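Local coordinates for protein hellethionin-D (Helleborus purpurascens, PDB 3SZS) that is a small, disulfide-rich plant thionin toxic to animal cells, seeming to act at the level of the cell membrane, though its precise function is not known, at residues C3-N6 / T7-N11; N11-N14 / A15-T19. All coordinates share one frame; numbering follows the deposited sequence.

Both contacts are local and draw on helix 7-18: contact 1 at its first turns, where strand 2-4 leads into it, and contact 2 at its last turns; they share Asn11. Contact 1 is partly buried. Its chemistry is that of a helix start, with a side-chain cap, a cystine sulfur over a guanidinium face and a small apolar touch. Contact 2 lies nearer the surface and is built from regular helical backbone bonds, a tyrosine ring covered by an arginine chain and a carbonyl turned to sodium. The two meet where Cys4 SG packs 3.7 Å from Tyr13 CB. Each contains two half-cystines.

Contact 1 (C3-N6 / T7-N11); sequences CCRN and TLARN
Cys3 and Arg10 meet where strand 2-4 gives way to helix 7-18 of the thionin fold, a junction closed by an N-cap at Asn6. Arg10 NH2 lies 3.9 Å from Cys3 N, while the sulfur of Cys3 is taken up in the disulfide to Cys40. Cys4, joined to Cys32, turns toward the helix. Its SG sits over the centre of one face of the Arg10 guanidinium, 3.9 Å above the plane, and its CB packs on Ala9 CB at 4.1 Å. Arg10 leaves its CA with CG anti to the backbone N (chi1 164°), then bends at chi2 and chi3, which folds the guanidinium back over the strand; there NH1 is hydrogen-bonded to Ser2 OG. The Arg5 chain runs past the methyl of Ala9, with NE 3.7 Å from Ala9 CB, and has a long, weak ion pair with Asp31. Asn6 grips the first turn twice. Its carbonyl O accepts from Arg10 N over 2.8 Å, the ordinary helical bond, and its side chain supplies the cap. With chi1 at 59°, CG sits between the backbone N and the carbonyl carbon, which swings OD1 in front of the amide of Ala9. Ala9 N donates to Asn6 OD1 over 2.9 Å at 163°, approaching tilted from the plane of the side-chain carbonyl.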
# COMPACT_ATOMS: atom_id res chain seq x y z
N CYS A 3 1.10 -4.15 -1.26
CA CYS A 3 2.54 -4.38 -1.40
C CYS A 3 3.26 -3.05 -1.57
O CYS A 3 2.97 -2.31 -2.52
CB CYS A 3 2.80 -5.25 -2.63
SG CYS A 3 2.16 -6.91 -2.46
N CYS A 4 4.20 -2.74 -0.67
CA CYS A 4 4.93 -1.46 -0.70
C CYS A 4 6.44 -1.66 -0.84
O CYS A 4 6.98 -2.70 -0.48
CB CYS A 4 4.64 -0.65 0.57
SG CYS A 4 2.92 -0.17 0.78
N ARG A 5 7.10 -0.62 -1.34
CA ARG A 5 8.51 -0.69 -1.70
C ARG A 5 9.48 -0.64 -0.50
O ARG A 5 10.59 -1.16 -0.58
CB ARG A 5 8.84 0.41 -2.73
CG ARG A 5 8.86 1.81 -2.14
CD ARG A 5 8.26 2.88 -3.07
NE ARG A 5 8.01 4.11 -2.29
CZ ARG A 5 8.97 4.94 -1.87
NH1 ARG A 5 10.26 4.71 -2.12
NH2 ARG A 5 8.64 6.01 -1.17
N ASN A 6 9.06 0.00 0.59
CA ASN A 6 9.85 0.06 1.83
C ASN A 6 8.95 0.37 3.04
O ASN A 6 7.75 0.60 2.89
CB ASN A 6 10.99 1.08 1.71
CG ASN A 6 10.51 2.49 1.41
OD1 ASN A 6 9.72 3.07 2.17
ND2 ASN A 6 10.99 3.06 0.31
N THR A 7 9.54 0.38 4.23
CA THR A 7 8.80 0.55 5.48
C THR A 7 8.20 1.95 5.67
O THR A 7 7.13 2.09 6.24
CB THR A 7 9.65 0.17 6.70
OG1 THR A 7 10.96 0.74 6.56
CG2 THR A 7 9.78 -1.34 6.79
N LEU A 8 8.90 2.99 5.19
CA LEU A 8 8.35 4.35 5.17
C LEU A 8 7.07 4.38 4.33
O LEU A 8 6.05 4.97 4.73
CB LEU A 8 9.37 5.37 4.64
CG LEU A 8 10.46 5.86 5.60
CD1 LEU A 8 11.64 6.48 4.84
CD2 LEU A 8 9.88 6.85 6.61
N ALA A 9 7.11 3.73 3.16
CA ALA A 9 5.92 3.60 2.29
C ALA A 9 4.84 2.69 2.89
O ALA A 9 3.65 2.89 2.64
CB ALA A 9 6.32 3.12 0.90
N ARG A 10 5.25 1.67 3.64
CA ARG A 10 4.31 0.77 4.34
C ARG A 10 3.50 1.50 5.40
O ARG A 10 2.29 1.33 5.48
CB ARG A 10 5.06 -0.42 4.96
CG ARG A 10 4.27 -1.23 6.02
CD ARG A 10 2.88 -1.70 5.54
NE ARG A 10 2.96 -2.55 4.36
CZ ARG A 10 1.94 -2.82 3.54
NH1 ARG A 10 0.73 -2.29 3.74
NH2 ARG A 10 2.14 -3.61 2.50
N ASN A 11 4.16 2.30 6.23
CA ASN A 11 3.47 3.10 7.23
C ASN A 11 2.58 4.13 6.58
O ASN A 11 1.47 4.39 7.04
CB ASN A 11 4.46 3.80 8.15
CG ASN A 11 5.01 2.86 9.18
OD1 ASN A 11 4.39 2.65 10.22
ND2 ASN A 11 6.18 2.29 8.90

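Contact 2 (N11-N14 / A15-T19); sequences NCYN and ACRFT. With NA (sodium ion), chain L.
The C-terminal half of helix 7-18 in this thionin carries an i to i+4 pairing of Tyr13 with Arg17 and ends at a sodium site. Backbone bonds of alpha-helical spacing hold the turns together, among them Arg17 N to Tyr13 O at 2.9 Å and Phe18 N to Asn14 O. With the backbone so paired, the side chains of Tyr13 and Arg17 lie alongside each other and point the same way. Arg17 sets its CG methylene over one face of the Tyr13 ring in a CH-pi contact: CG stands 3.8 Å from the centroid of the Tyr13 ring and 29° off its normal, displaced toward CE2. Bends of the arginine chain at chi2 and chi3 carry CD along past CZ and OH, and the guanidinium plane ends up turned 50° from the ring. Tyr13 OH has its hydrogen bond with His34 NE2, whose ring also meets the tyrosine.

The backbone of Arg17 has a second role: its O binds the sodium ion at 2.6 Å; the carbonyl O of Gly21 is a further ligand, as is a water whose O lies 2.7 Å from the sodium. Ala15 O accepts both Thr19 N (3.0 Å) and Thr19 OG1 (3.1 Å), which come from opposite faces of its carbonyl plane, so the final turn is held by backbone and side chain together. Disulfides from Cys12 to Cys30 and from Cys16 to Cys26 tie this part of the helix to the second half of the chain. Tyr13 and Arg17 both rest on helix 23-29 at Gln23 and Cys26, and Tyr13 also touches Ser2 and Cys4 of strand 2-4.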
# COMPACT_ATOMS: atom_id res chain seq x y z
N ASN A 11 4.16 2.30 6.23
CA ASN A 11 3.47 3.10 7.23
C ASN A 11 2.58 4.13 6.58
O ASN A 11 1.47 4.39 7.04
CB ASN A 11 4.46 3.80 8.15
CG ASN A 11 5.01 2.86 9.18
OD1 ASN A 11 4.39 2.65 10.22
ND2 ASN A 11 6.18 2.29 8.90
N CYS A 12 3.08 4.71 5.49
CA CYS A 12 2.29 5.60 4.69
C CYS A 12 0.96 4.91 4.35
O CYS A 12 -0.10 5.47 4.59
CB CYS A 12 3.06 6.04 3.43
SG CYS A 12 2.16 7.16 2.32
N TYR A 13 1.03 3.68 3.82
CA TYR A 13 -0.15 2.96 3.34
C TYR A 13 -1.15 2.65 4.45
O TYR A 13 -2.35 2.91 4.29
CB TYR A 13 0.24 1.64 2.64
CG TYR A 13 -0.96 0.90 2.09
CD1 TYR A 13 -1.40 1.12 0.79
CD2 TYR A 13 -1.68 -0.01 2.88
CE1 TYR A 13 -2.52 0.46 0.28
CE2 TYR A 13 -2.80 -0.69 2.38
CZ TYR A 13 -3.22 -0.44 1.07
OH TYR A 13 -4.33 -1.09 0.54
N ASN A 14 -0.67 2.07 5.55
CA ASN A 14 -1.56 1.72 6.66
C ASN A 14 -2.29 2.93 7.25
O ASN A 14 -3.50 2.85 7.50
CB ASN A 14 -0.81 0.97 7.75
CG ASN A 14 -0.34 -0.40 7.29
OD1 ASN A 14 -0.84 -0.95 6.32
ND2 ASN A 14 0.64 -0.94 8.00
N ALA A 15 -1.57 4.03 7.47
CA ALA A 15 -2.19 5.24 8.03
C ALA A 15 -3.21 5.82 7.05
O ALA A 15 -4.30 6.25 7.46
CB ALA A 15 -1.13 6.29 8.39
N CYS A 16 -2.86 5.81 5.77
CA CYS A 16 -3.74 6.24 4.70
C CYS A 16 -5.04 5.44 4.72
O CYS A 16 -6.14 6.02 4.69
CB CYS A 16 -3.04 6.07 3.34
SG CYS A 16 -4.00 6.45 1.87
N ARG A 17 -4.93 4.12 4.79
CA ARG A 17 -6.13 3.27 4.81
C ARG A 17 -6.97 3.51 6.06
O ARG A 17 -8.21 3.62 5.98
CB ARG A 17 -5.75 1.80 4.74
CG ARG A 17 -5.15 1.41 3.41
CD ARG A 17 -6.22 1.28 2.35
NE ARG A 17 -6.97 0.03 2.51
CZ ARG A 17 -8.25 -0.14 2.19
NH1 ARG A 17 -8.99 0.86 1.71
NH2 ARG A 17 -8.80 -1.33 2.38
N PHE A 18 -6.30 3.59 7.20
CA PHE A 18 -6.98 3.75 8.49
C PHE A 18 -7.79 5.06 8.55
O PHE A 18 -8.87 5.09 9.16
CB PHE A 18 -5.96 3.74 9.63
CG PHE A 18 -6.57 3.61 10.99
CD1 PHE A 18 -6.92 2.37 11.50
CD2 PHE A 18 -6.79 4.74 11.78
CE1 PHE A 18 -7.48 2.25 12.77
CE2 PHE A 18 -7.36 4.62 13.06
CZ PHE A 18 -7.69 3.38 13.55
N THR A 19 -7.27 6.13 7.95
CA THR A 19 -7.97 7.42 8.00
C THR A 19 -8.92 7.64 6.80
O THR A 19 -9.35 8.78 6.55
CB THR A 19 -6.99 8.61 8.15
OG1 THR A 19 -6.16 8.71 6.99
CG2 THR A 19 -6.13 8.45 9.40
NA NA L . -10.08 2.95 4.23
O HOH W 1 -10.71 0.49 5.05